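Local coordinates for endoglucanase E-5 (Thermobifida fusca, PDB 2CKS), which catalyses the endohydrolysis of (1->4)-beta-D-glucosidic linkages in cellulose, lichenin and cereal beta-D-glucans, here seen as its family 5 catalytic domain, at residues Q84-A89 with A127-V132; Y95-W100 with P226-E231; E135-P140 with K149-E154; P157-R160 with D165-I168. All blocks are in the same frame, centred on the assembly; numbering follows the deposited sequence. Where two conformers were deposited one is given.

Contact 1 of 4, residues Q84-A89 with A127-V132; sequences QLIDMA and ASKTNV. With NA (sodium ion), chain H.
A salt bridge between Asp87 and Lys129 ties helix 75-90 to the loop that leads into strand 132-135. Lys129 NZ lies 3.0 Å from Asp87 OD1 and meets that oxygen nearly along its C-O axis. The two side chains cross at about a right angle. The lysine chain is extended as far as CE and bends only at its last torsion (chi4 65°), which turns NZ onto the carboxylate. The CB of Asp87 starts out away from the loop, but OD1 comes round to the amine. NZ is also hydrogen-bonded to His126 ND1, at the end of helix 112-126, so two residues grip the amine.

The apolar part lies beside this bridge. Ile86 CG2 stands anti to the backbone N and faces the loop. It meets the lysine stem at Lys129 CE, 4.0 Å away, and touches Val132 CG2 at 4.0 Å. Val98 of strand 95-101 and Leu62 of strand 59-65 also pack on Ile86.

The backbone of the loop serves a metal. Ala127 O is 2.4 Å and Lys129 O 2.5 Å from a sodium ion. Asp163 and Asp165 complete the protein ligands of this site, with waters around it.

Lys129 therefore does two jobs: its carbonyl binds the ion while its side chain spans to the helix. Its methylenes lie against a buried isoleucine and its charge is met at a partly exposed aspartate. This arrangement places an ionic link at the margin of the barrel's apolar layer.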
loop_
_atom_site.group_PDB
_atom_site.type_symbol
_atom_site.label_atom_id
_atom_site.label_comp_id
_atom_site.label_asym_id
_atom_site.label_seq_id
_atom_site.Cartn_x
_atom_site.Cartn_y
_atom_site.Cartn_z
ATOM N N GLN A 84 6.938 -14.860 6.413
ATOM C CA GLN A 84 8.369 -14.661 6.309
ATOM C C GLN A 84 8.701 -13.217 5.961
ATOM O O GLN A 84 9.592 -12.633 6.556
ATOM C CB GLN A 84 8.948 -15.603 5.264
ATOM C CG GLN A 84 10.446 -15.595 5.176
ATOM C CD GLN A 84 10.921 -16.658 4.222
ATOM O OE1 GLN A 84 10.533 -16.660 3.053
ATOM N NE2 GLN A 84 11.713 -17.599 4.722
ATOM N N LEU A 85 7.960 -12.631 5.022
ATOM C CA LEU A 85 8.236 -11.264 4.603
ATOM C C LEU A 85 7.867 -10.255 5.693
ATOM O O LEU A 85 8.535 -9.251 5.856
ATOM C CB LEU A 85 7.515 -10.940 3.298
ATOM C CG LEU A 85 8.082 -11.624 2.042
ATOM C CD1 LEU A 85 7.064 -11.526 0.907
ATOM C CD2 LEU A 85 9.406 -11.018 1.639
ATOM N N ILE A 86 6.808 -10.520 6.446
ATOM C CA ILE A 86 6.438 -9.645 7.557
ATOM C C ILE A 86 7.550 -9.629 8.598
ATOM O O ILE A 86 7.915 -8.574 9.100
ATOM C CB ILE A 86 5.100 -10.088 8.191
ATOM C CG1 ILE A 86 3.942 -9.779 7.239
ATOM C CG2 ILE A 86 4.847 -9.372 9.533
ATOM C CD1 ILE A 86 2.692 -10.557 7.552
ATOM N N ASP A 87 8.074 -10.805 8.928
ATOM C CA ASP A 87 9.182 -10.909 9.875
ATOM C C ASP A 87 10.446 -10.238 9.341
ATOM O O ASP A 87 11.139 -9.559 10.080
ATOM C CB ASP A 87 9.479 -12.372 10.215
ATOM C CG ASP A 87 8.386 -13.012 11.043
ATOM O OD1 ASP A 87 7.551 -12.270 11.608
ATOM O OD2 ASP A 87 8.281 -14.257 11.181
ATOM N N MET A 88 10.731 -10.409 8.053
ATOM C CA MET A 88 11.920 -9.810 7.457
ATOM C C MET A 88 11.835 -8.291 7.502
ATOM O O MET A 88 12.799 -7.617 7.845
ATOM C CB MET A 88 12.097 -10.273 6.009
ATOM C CG MET A 88 12.595 -11.676 5.886
ATOM S SD MET A 88 12.808 -12.179 4.180
ATOM C CE MET A 88 14.401 -11.412 3.788
ATOM N N ALA A 89 10.674 -7.750 7.170
ATOM C CA ALA A 89 10.493 -6.303 7.194
ATOM C C ALA A 89 10.671 -5.773 8.607
ATOM O O ALA A 89 11.318 -4.757 8.822
ATOM C CB ALA A 89 9.154 -5.938 6.670
ATOM N N ALA A 127 -0.240 -10.478 16.067
ATOM C CA ALA A 127 -0.958 -9.581 16.980
ATOM C C ALA A 127 -0.044 -8.777 17.911
ATOM O O ALA A 127 -0.356 -7.633 18.238
ATOM C CB ALA A 127 -1.982 -10.366 17.809
ATOM N N SER A 128 1.072 -9.360 18.340
ATOM C CA SER A 128 1.983 -8.676 19.261
ATOM C C SER A 128 2.816 -7.581 18.588
ATOM O O SER A 128 3.353 -6.702 19.267
ATOM C CB SER A 128 2.907 -9.679 19.965
ATOM O OG SER A 128 3.839 -10.248 19.065
ATOM N N LYS A 129 2.938 -7.630 17.265
ATOM C CA LYS A 129 3.636 -6.579 16.526
ATOM C C LYS A 129 2.828 -5.289 16.550
ATOM O O LYS A 129 1.604 -5.330 16.642
ATOM C CB LYS A 129 3.868 -7.001 15.072
ATOM C CG LYS A 129 4.862 -8.148 14.899
ATOM C CD LYS A 129 5.174 -8.382 13.430
ATOM C CE LYS A 129 6.315 -9.363 13.225
ATOM N NZ LYS A 129 5.985 -10.738 13.688
ATOM N N THR A 130 3.513 -4.155 16.476
ATOM C CA THR A 130 2.858 -2.853 16.411
ATOM C C THR A 130 3.119 -2.125 15.089
ATOM O O THR A 130 2.730 -0.973 14.929
ATOM C CB THR A 130 3.335 -1.971 17.577
ATOM O OG1 THR A 130 4.762 -1.852 17.555
ATOM C CG2 THR A 130 3.030 -2.634 18.916
ATOM N N ASN A 131 3.760 -2.805 14.144
ATOM C CA ASN A 131 4.209 -2.186 12.901
ATOM C C ASN A 131 3.518 -2.713 11.655
ATOM O O ASN A 131 3.936 -2.401 10.544
ATOM C CB ASN A 131 5.731 -2.370 12.745
ATOM C CG ASN A 131 6.130 -3.832 12.593
ATOM O OD1 ASN A 131 5.754 -4.672 13.408
ATOM N ND2 ASN A 131 6.896 -4.143 11.547
ATOM N N VAL A 132 2.463 -3.494 11.843
ATOM C CA VAL A 132 1.746 -4.124 10.741
ATOM C C VAL A 132 0.387 -3.440 10.565
ATOM O O VAL A 132 -0.360 -3.264 11.532
ATOM C CB VAL A 132 1.550 -5.624 11.014
ATOM C CG1 VAL A 132 0.862 -6.301 9.847
ATOM C CG2 VAL A 132 2.900 -6.301 11.296
HETATM NA NA NA H . -0.880 -5.542 17.182
HETATM O O HOH W 1 -0.528 -4.819 19.448
HETATM O O HOH W 2 -1.597 -4.205 16.257
HETATM O O HOH W 3 -0.828 -2.998 16.197
HETATM O O HOH W 4 -0.279 -6.614 14.623
#

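Contact 2 of 4, residues Y95-W100 with P226-E231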
loop_
_atom_site.group_PDB
_atom_site.type_symbol
_atom_site.label_atom_id
_atom_site.label_comp_id
_atom_site.label_asym_id
_atom_site.label_seq_id
_atom_site.Cartn_x
_atom_site.Cartn_y
_atom_site.Cartn_z
ATOM N N TYR A 95 7.750 -0.533 8.868
ATOM C CA TYR A 95 6.322 -0.803 8.900
ATOM C C TYR A 95 5.980 -1.670 7.709
ATOM O O TYR A 95 6.676 -1.658 6.694
ATOM C CB TYR A 95 5.510 0.495 8.900
ATOM C CG TYR A 95 5.703 1.217 10.204
ATOM C CD1 TYR A 95 6.704 2.167 10.365
ATOM C CD2 TYR A 95 4.920 0.907 11.300
ATOM C CE1 TYR A 95 6.902 2.795 11.581
ATOM C CE2 TYR A 95 5.122 1.522 12.515
ATOM C CZ TYR A 95 6.097 2.466 12.650
ATOM O OH TYR A 95 6.322 3.086 13.860
ATOM N N VAL A 96 4.925 -2.455 7.849
ATOM C CA VAL A 96 4.519 -3.371 6.798
ATOM C C VAL A 96 3.042 -3.224 6.540
ATOM O O VAL A 96 2.254 -3.234 7.486
ATOM C CB VAL A 96 4.764 -4.822 7.191
ATOM C CG1 VAL A 96 4.388 -5.747 6.031
ATOM C CG2 VAL A 96 6.192 -5.017 7.559
ATOM N N ILE A 97 2.667 -3.080 5.273
ATOM C CA ILE A 97 1.273 -3.182 4.877
ATOM C C ILE A 97 1.060 -4.540 4.244
ATOM O O ILE A 97 1.735 -4.884 3.280
ATOM C CB ILE A 97 0.901 -2.100 3.868
ATOM C CG1 ILE A 97 1.152 -0.724 4.468
ATOM C CG2 ILE A 97 -0.553 -2.281 3.421
ATOM C CD1 ILE A 97 0.946 0.411 3.506
ATOM N N VAL A 98 0.120 -5.307 4.785
ATOM C CA VAL A 98 -0.253 -6.588 4.213
ATOM C C VAL A 98 -1.382 -6.320 3.234
ATOM O O VAL A 98 -2.491 -5.966 3.640
ATOM C CB VAL A 98 -0.698 -7.561 5.298
ATOM C CG1 VAL A 98 -1.138 -8.899 4.694
ATOM C CG2 VAL A 98 0.433 -7.748 6.316
ATOM N N ASP A 99 -1.076 -6.465 1.949
ATOM C CA ASP A 99 -1.971 -6.062 0.872
ATOM C C ASP A 99 -2.639 -7.274 0.219
ATOM O O ASP A 99 -2.025 -8.036 -0.518
ATOM C CB ASP A 99 -1.206 -5.222 -0.149
ATOM C CG ASP A 99 -1.938 -5.063 -1.460
ATOM O OD1 ASP A 99 -1.248 -4.897 -2.486
ATOM O OD2 ASP A 99 -3.184 -5.070 -1.566
ATOM N N TRP A 100 -3.914 -7.432 0.543
ATOM C CA TRP A 100 -4.814 -8.379 -0.107
ATOM C C TRP A 100 -5.162 -7.812 -1.478
ATOM O O TRP A 100 -6.078 -7.007 -1.627
ATOM C CB TRP A 100 -6.041 -8.544 0.792
ATOM C CG TRP A 100 -6.976 -9.617 0.372
ATOM C CD1 TRP A 100 -8.193 -9.461 -0.214
ATOM C CD2 TRP A 100 -6.778 -11.020 0.517
ATOM N NE1 TRP A 100 -8.778 -10.686 -0.434
ATOM C CE2 TRP A 100 -7.918 -11.662 -0.001
ATOM C CE3 TRP A 100 -5.746 -11.808 1.037
ATOM C CZ2 TRP A 100 -8.046 -13.045 -0.017
ATOM C CZ3 TRP A 100 -5.874 -13.169 1.026
ATOM C CH2 TRP A 100 -7.014 -13.783 0.505
ATOM N N PRO A 226 -8.757 9.790 7.293
ATOM C CA PRO A 226 -7.354 9.465 7.016
ATOM C C PRO A 226 -7.206 8.735 5.699
ATOM O O PRO A 226 -7.983 7.826 5.415
ATOM C CB PRO A 226 -6.959 8.560 8.192
ATOM C CG PRO A 226 -8.075 8.694 9.183
ATOM C CD PRO A 226 -9.300 8.934 8.362
ATOM N N VAL A 227 -6.239 9.168 4.903
ATOM C CA VAL A 227 -5.947 8.570 3.610
ATOM C C VAL A 227 -4.514 8.036 3.625
ATOM O O VAL A 227 -3.614 8.674 4.170
ATOM C CB VAL A 227 -6.095 9.598 2.468
ATOM C CG1 VAL A 227 -5.637 9.009 1.147
ATOM C CG2 VAL A 227 -7.524 10.075 2.363
ATOM N N PHE A 228 -4.312 6.858 3.047
ATOM C CA PHE A 228 -2.975 6.362 2.764
ATOM C C PHE A 228 -2.886 6.041 1.283
ATOM O O PHE A 228 -3.740 5.346 0.736
ATOM C CB PHE A 228 -2.651 5.115 3.591
ATOM C CG PHE A 228 -1.175 4.838 3.678
ATOM C CD1 PHE A 228 -0.457 5.153 4.830
ATOM C CD2 PHE A 228 -0.494 4.294 2.600
ATOM C CE1 PHE A 228 0.915 4.932 4.888
ATOM C CE2 PHE A 228 0.886 4.071 2.663
ATOM C CZ PHE A 228 1.577 4.389 3.811
ATOM N N VAL A 229 -1.849 6.546 0.629
ATOM C CA VAL A 229 -1.656 6.269 -0.777
ATOM C C VAL A 229 -0.865 4.960 -0.896
ATOM O O VAL A 229 0.355 4.960 -0.948
ATOM C CB VAL A 229 -0.995 7.462 -1.495
ATOM C CG1 VAL A 229 -0.613 7.101 -2.919
ATOM C CG2 VAL A 229 -1.959 8.651 -1.481
ATOM N N THR A 230 -1.576 3.835 -0.918
ATOM C CA THR A 230 -0.912 2.527 -0.899
ATOM C C THR A 230 -0.311 2.132 -2.246
ATOM O O THR A 230 0.459 1.184 -2.319
ATOM C CB THR A 230 -1.856 1.416 -0.410
ATOM O OG1 THR A 230 -3.071 1.442 -1.155
ATOM C CG2 THR A 230 -2.289 1.637 1.024
ATOM N N GLU A 231 -0.641 2.864 -3.303
ATOM C CA GLU A 231 -0.077 2.576 -4.609
ATOM C C GLU A 231 -0.116 3.824 -5.468
ATOM O O GLU A 231 -1.175 4.397 -5.674
ATOM C CB GLU A 231 -0.877 1.463 -5.269
ATOM C CG GLU A 231 -0.186 0.818 -6.443
ATOM C CD GLU A 231 -1.041 -0.267 -7.054
ATOM O OE1 GLU A 231 -1.420 -0.121 -8.236
ATOM O OE2 GLU A 231 -1.330 -1.255 -6.348
#
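Ile97 reaches across the interior of the barrel to Phe228 and Thr230. Its CB points toward the facing strand. From CB the side chain forks. CG2 lies anti to the backbone N and packs beside Glu135 of the next strand. CG1 takes the other branch, beside the backbone N, and the chain runs on extended to CD1 (chi2 174°). This methyl makes the contact. It sits 3.8 Å from Phe228 CE2 and 4.0 Å from Phe228 CZ, and approaches the ring obliquely as the two side chains come from opposite directions. The same CD1 also lies 4.3 Å from Thr230 CG2. The ring edge of Phe228 has Thr230 N in its plane.

Polar groups border this apolar patch. Thr230 OG1 is hydrogen-bonded to His204 NE2 and to Glu135 OE1, and the neighbouring Glu231, the probable nucleophile, is bridged to Arg61. The methyl of Thr230 thus faces Ile97 while its hydroxyl joins the polar network.

Strands 95-101 and 227-233 are the third and seventh of the eight-stranded parallel barrel, so they stand on opposite walls. Strands 59-65 and 132-135 flank 95-101, and 199-206 and 262-265 flank 227-233. Val98 meets Phe119 of helix 112-126, and Trp100 meets Ala115.

Contact 3 of 4, residues E135-P140 with K149-E154; sequences EIANEP and KSYAEE
The Tyr151 ring meets the backbone of Ile136 at its edge and the methyl of Ala137 obliquely. Ile136 O lies in the ring plane, and the phenol OH donates a hydrogen bond to it of 2.6 Å. The donor stands at a C=O...O angle of 151° and is tilted 28° from the carbonyl plane. Ala137 CB comes within 3.7 Å of Tyr151 CE2. Leu112 and Ala115 of helix 112-126, and Pro108, also touch the tyrosine.

Ile136 adds the apolar half. Its CG1 sits between the backbone N and the carbonyl carbon, the crowded position (chi1 60°), and CD1 extends from there to the helix. This methyl rests 3.8 Å from Ala152 CA and 3.9 Å from Ala152 CB, and it also lies 4.0 Å from Tyr151 CE2.

Helix 145-162 thereby holds the start of the loop that follows strand 132-135. Two residues on from Ala137 is Glu139, the probable proton donor, within the Asn-Glu-Pro sequence familiar from family 5 enzymes. All four touching residues are buried. The phenol therefore supplies a partner to a buried loop carbonyl, while the methyls around it fill the apolar layer between barrel and helix behind the active-site loop.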
loop_
_atom_site.group_PDB
_atom_site.type_symbol
_atom_site.label_atom_id
_atom_site.label_comp_id
_atom_site.label_asym_id
_atom_site.label_seq_id
_atom_site.Cartn_x
_atom_site.Cartn_y
_atom_site.Cartn_z
ATOM N N GLU A 135 -4.304 -4.106 4.707
ATOM C CA GLU A 135 -4.998 -3.518 3.564
ATOM C C GLU A 135 -5.918 -4.593 2.989
ATOM O O GLU A 135 -5.463 -5.516 2.328
ATOM C CB GLU A 135 -3.993 -3.027 2.521
ATOM C CG GLU A 135 -4.634 -2.395 1.288
ATOM C CD GLU A 135 -3.630 -1.761 0.343
ATOM O OE1 GLU A 135 -4.073 -1.087 -0.612
ATOM O OE2 GLU A 135 -2.405 -1.919 0.558
ATOM N N ILE A 136 -7.215 -4.463 3.237
ATOM C CA ILE A 136 -8.145 -5.589 3.054
ATOM C C ILE A 136 -8.731 -5.764 1.643
ATOM O O ILE A 136 -9.342 -6.793 1.362
ATOM C CB ILE A 136 -9.277 -5.537 4.100
ATOM C CG1 ILE A 136 -10.066 -4.230 3.981
ATOM C CG2 ILE A 136 -8.700 -5.736 5.499
ATOM C CD1 ILE A 136 -11.360 -4.232 4.760
ATOM N N ALA A 137 -8.517 -4.791 0.759
ATOM C CA ALA A 137 -9.003 -4.870 -0.620
ATOM C C ALA A 137 -8.336 -3.808 -1.493
ATOM O O ALA A 137 -8.848 -2.700 -1.634
ATOM C CB ALA A 137 -10.524 -4.701 -0.651
ATOM N N ASN A 138 -7.192 -4.164 -2.065
ATOM C CA ASN A 138 -6.376 -3.265 -2.897
ATOM C C ASN A 138 -7.158 -2.282 -3.785
ATOM O O ASN A 138 -7.132 -1.066 -3.540
ATOM C CB ASN A 138 -5.431 -4.124 -3.749
ATOM C CG ASN A 138 -4.802 -3.370 -4.898
ATOM O OD1 ASN A 138 -4.201 -2.316 -4.707
ATOM N ND2 ASN A 138 -4.960 -3.901 -6.117
ATOM N N GLU A 139 -7.836 -2.804 -4.809
ATOM C CA GLU A 139 -8.492 -1.972 -5.826
ATOM C C GLU A 139 -9.888 -2.477 -6.198
ATOM O O GLU A 139 -10.081 -3.078 -7.250
ATOM C CB GLU A 139 -7.602 -1.840 -7.073
ATOM C CG GLU A 139 -6.470 -0.839 -6.890
ATOM C CD GLU A 139 -5.781 -0.433 -8.183
ATOM O OE1 GLU A 139 -6.054 -1.061 -9.236
ATOM O OE2 GLU A 139 -4.954 0.522 -8.148
ATOM N N PRO A 140 -10.874 -2.193 -5.347
ATOM C CA PRO A 140 -12.271 -2.486 -5.699
ATOM C C PRO A 140 -12.623 -1.783 -6.996
ATOM O O PRO A 140 -12.202 -0.654 -7.206
ATOM C CB PRO A 140 -13.077 -1.880 -4.537
ATOM C CG PRO A 140 -12.108 -1.800 -3.382
ATOM C CD PRO A 140 -10.774 -1.539 -4.029
ATOM N N LYS A 149 -18.177 -0.872 1.709
ATOM C CA LYS A 149 -18.383 -0.660 3.133
ATOM C C LYS A 149 -18.873 -1.947 3.819
ATOM O O LYS A 149 -18.384 -2.315 4.868
ATOM C CB LYS A 149 -19.386 0.493 3.344
ATOM C CG LYS A 149 -19.794 0.713 4.796
ATOM C CD LYS A 149 -20.859 1.789 4.929
ATOM C CE LYS A 149 -21.862 1.480 6.032
ATOM N NZ LYS A 149 -21.276 1.786 7.359
ATOM N N SER A 150 -19.840 -2.634 3.223
ATOM C CA SER A 150 -20.356 -3.861 3.827
ATOM C C SER A 150 -19.304 -4.976 3.803
ATOM O O SER A 150 -19.238 -5.772 4.730
ATOM C CB SER A 150 -21.667 -4.310 3.168
ATOM O OG SER A 150 -21.510 -4.545 1.781
ATOM N N TYR A 151 -18.466 -5.011 2.766
ATOM C CA TYR A 151 -17.357 -5.960 2.712
ATOM C C TYR A 151 -16.404 -5.681 3.869
ATOM O O TYR A 151 -15.997 -6.598 4.577
ATOM C CB TYR A 151 -16.599 -5.855 1.378
ATOM C CG TYR A 151 -15.237 -6.523 1.404
ATOM C CD1 TYR A 151 -15.103 -7.902 1.239
ATOM C CD2 TYR A 151 -14.082 -5.782 1.617
ATOM C CE1 TYR A 151 -13.849 -8.511 1.273
ATOM C CE2 TYR A 151 -12.842 -6.384 1.673
ATOM C CZ TYR A 151 -12.724 -7.738 1.495
ATOM O OH TYR A 151 -11.460 -8.298 1.537
ATOM N N ALA A 152 -16.057 -4.410 4.055
ATOM C CA ALA A 152 -15.116 -4.001 5.087
ATOM C C ALA A 152 -15.648 -4.405 6.454
ATOM O O ALA A 152 -14.918 -4.892 7.301
ATOM C CB ALA A 152 -14.867 -2.485 5.031
ATOM N N GLU A 153 -16.953 -4.258 6.639
ATOM C CA GLU A 153 -17.582 -4.550 7.921
ATOM C C GLU A 153 -17.696 -6.062 8.191
ATOM O O GLU A 153 -17.911 -6.474 9.331
ATOM C CB GLU A 153 -18.921 -3.804 8.007
ATOM C CG GLU A 153 -18.678 -2.299 8.117
ATOM C CD GLU A 153 -19.905 -1.422 8.000
ATOM O OE1 GLU A 153 -19.743 -0.195 8.198
ATOM O OE2 GLU A 153 -21.017 -1.927 7.728
ATOM N N GLU A 154 -17.522 -6.880 7.152
ATOM C CA GLU A 154 -17.409 -8.339 7.293
ATOM C C GLU A 154 -15.985 -8.788 7.667
ATOM O O GLU A 154 -15.813 -9.731 8.430
ATOM C CB GLU A 154 -17.866 -9.049 6.000
ATOM C CG GLU A 154 -19.346 -8.869 5.687
ATOM C CD GLU A 154 -19.772 -9.403 4.328
ATOM O OE1 GLU A 154 -19.503 -8.767 3.296
ATOM O OE2 GLU A 154 -20.386 -10.466 4.292
#

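Contact 4 of 4, residues P157-R160 with D165-I168; sequences PVIR and DSVI. With NA (sodium ion), chain H.
Arg160 and Ile168 come at each other from opposite directions, and the guanidinium takes the isoleucine methyl on one of its faces. Ile168 CD1 lies 3.6 Å from Arg160 NE and 3.7 Å from Arg160 NH2. The arginine leaves its helix pointing past residues 165-168, then bends at its second torsion (chi2 -79°), which brings the flat group over Ile168. From there NH2 donates to Ser166 O at 2.9 Å. The bond is bent at the hydrogen, with an N-H...O angle of 135°, and the carbonyl oxygen is tilted 29° out of the guanidinium plane. Arg160 NH1 is held by Ser197 O, and NH2 has a further, weak bond to Asn198 O. Backbone carbonyls thus fix the rotation of the group.

Ile159 and Ile168 meet differently. They reach toward each other tip to tip, with Ile159 CG2 3.9 Å from Ile168 CD1. That one methyl is therefore shared between an aliphatic neighbour and a charged, flat one.

Asp165, which opens the segment 165-168, also takes part in the sodium site with Ala127, Lys129 and Asp163.

The contact closes the turn from helix 145-162 into strand 168-170. Tyr134 of strand 132-135 and Phe119 of helix 112-126 pack on Ile159, and Ile199 of strand 199-206 lies against Arg160 and Ile168.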
loop_
_atom_site.group_PDB
_atom_site.type_symbol
_atom_site.label_atom_id
_atom_site.label_comp_id
_atom_site.label_asym_id
_atom_site.label_seq_id
_atom_site.Cartn_x
_atom_site.Cartn_y
_atom_site.Cartn_z
ATOM N N PRO A 157 -14.017 -7.183 11.683
ATOM C CA PRO A 157 -14.163 -7.920 12.947
ATOM C C PRO A 157 -13.318 -9.186 13.045
ATOM O O PRO A 157 -12.933 -9.549 14.149
ATOM C CB PRO A 157 -15.655 -8.277 12.986
ATOM C CG PRO A 157 -16.298 -7.416 12.030
ATOM C CD PRO A 157 -15.307 -7.040 10.991
ATOM N N VAL A 158 -13.039 -9.845 11.925
ATOM C CA VAL A 158 -12.177 -11.022 11.927
ATOM C C VAL A 158 -10.771 -10.621 12.374
ATOM O O VAL A 158 -10.160 -11.282 13.199
ATOM C CB VAL A 158 -12.128 -11.691 10.536
ATOM C CG1 VAL A 158 -11.102 -12.810 10.514
ATOM C CG2 VAL A 158 -13.510 -12.203 10.154
ATOM N N ILE A 159 -10.269 -9.516 11.840
ATOM C CA ILE A 159 -8.965 -8.997 12.252
ATOM C C ILE A 159 -8.974 -8.487 13.692
ATOM O O ILE A 159 -8.085 -8.824 14.474
ATOM C CB ILE A 159 -8.509 -7.879 11.284
ATOM C CG1 ILE A 159 -8.227 -8.475 9.904
ATOM C CG2 ILE A 159 -7.277 -7.168 11.810
ATOM C CD1 ILE A 159 -8.118 -7.470 8.812
ATOM N N ARG A 160 -9.988 -7.695 14.039
ATOM C CA ARG A 160 -10.026 -6.986 15.313
ATOM C C ARG A 160 -10.243 -7.935 16.487
ATOM O O ARG A 160 -9.845 -7.644 17.613
ATOM C CB ARG A 160 -11.105 -5.897 15.286
ATOM C CG ARG A 160 -10.771 -4.718 14.356
ATOM C CD ARG A 160 -9.809 -3.758 14.990
ATOM N NE ARG A 160 -9.129 -2.842 14.074
ATOM C CZ ARG A 160 -9.602 -1.670 13.673
ATOM N NH1 ARG A 160 -10.808 -1.245 14.030
ATOM N NH2 ARG A 160 -8.859 -0.916 12.883
ATOM N N ASP A 165 -5.759 -3.606 18.034
ATOM C CA ASP A 165 -5.107 -2.283 18.049
ATOM C C ASP A 165 -4.312 -1.947 16.787
ATOM O O ASP A 165 -3.349 -1.171 16.821
ATOM C CB ASP A 165 -4.185 -2.172 19.260
ATOM C CG ASP A 165 -3.097 -3.240 19.284
ATOM O OD1 ASP A 165 -3.060 -4.130 18.403
ATOM O OD2 ASP A 165 -2.228 -3.276 20.178
ATOM N N SER A 166 -4.711 -2.552 15.672
ATOM C CA SER A 166 -4.009 -2.396 14.402
ATOM C C SER A 166 -4.812 -1.527 13.446
ATOM O O SER A 166 -6.044 -1.443 13.535
ATOM C CB SER A 166 -3.754 -3.759 13.761
ATOM O OG SER A 166 -4.971 -4.436 13.509
ATOM N N VAL A 167 -4.102 -0.874 12.535
ATOM C CA VAL A 167 -4.720 0.024 11.586
ATOM C C VAL A 167 -5.107 -0.787 10.376
ATOM O O VAL A 167 -4.340 -1.631 9.917
ATOM C CB VAL A 167 -3.734 1.121 11.166
ATOM C CG1 VAL A 167 -4.344 2.011 10.097
ATOM C CG2 VAL A 167 -3.323 1.945 12.382
ATOM N N ILE A 168 -6.309 -0.541 9.882
ATOM C CA ILE A 168 -6.812 -1.200 8.689
ATOM C C ILE A 168 -7.051 -0.149 7.613
ATOM O O ILE A 168 -7.625 0.898 7.874
ATOM C CB ILE A 168 -8.086 -1.997 9.016
ATOM C CG1 ILE A 168 -7.726 -3.165 9.950
ATOM C CG2 ILE A 168 -8.751 -2.499 7.746
ATOM C CD1 ILE A 168 -8.910 -3.804 10.641
HETATM NA NA NA H . -0.880 -5.542 17.182
HETATM O O HOH W 1 -0.528 -4.819 19.448
HETATM O O HOH W 3 -0.828 -2.998 16.197
HETATM O O HOH W 2 -1.597 -4.205 16.257
HETATM O O HOH W 4 -0.279 -6.614 14.623
#

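How the contacts relate
All four contacts belong to one eight-stranded parallel barrel with its surrounding helices. Contact 2 spans the barrel interior, its centre about 13 to 14 Å from the centres of the other three. Along the chain, contacts 3 and 4 fall between the two segments of contact 2, while contact 1 alternates with it. Contacts 3 and 4 share helix 145-162, have centres about 12 Å apart and meet through Ile136, Ile159 and Ile168. Contacts 2 and 3 touch where Val98 O meets Glu135 N. The sodium site joining contacts 1 and 4 lies in loops leading into strands 132-135 and 168-170. Contact 3 follows strand 132-135, at the opposite barrel end, where the probable catalytic Glu139 sits.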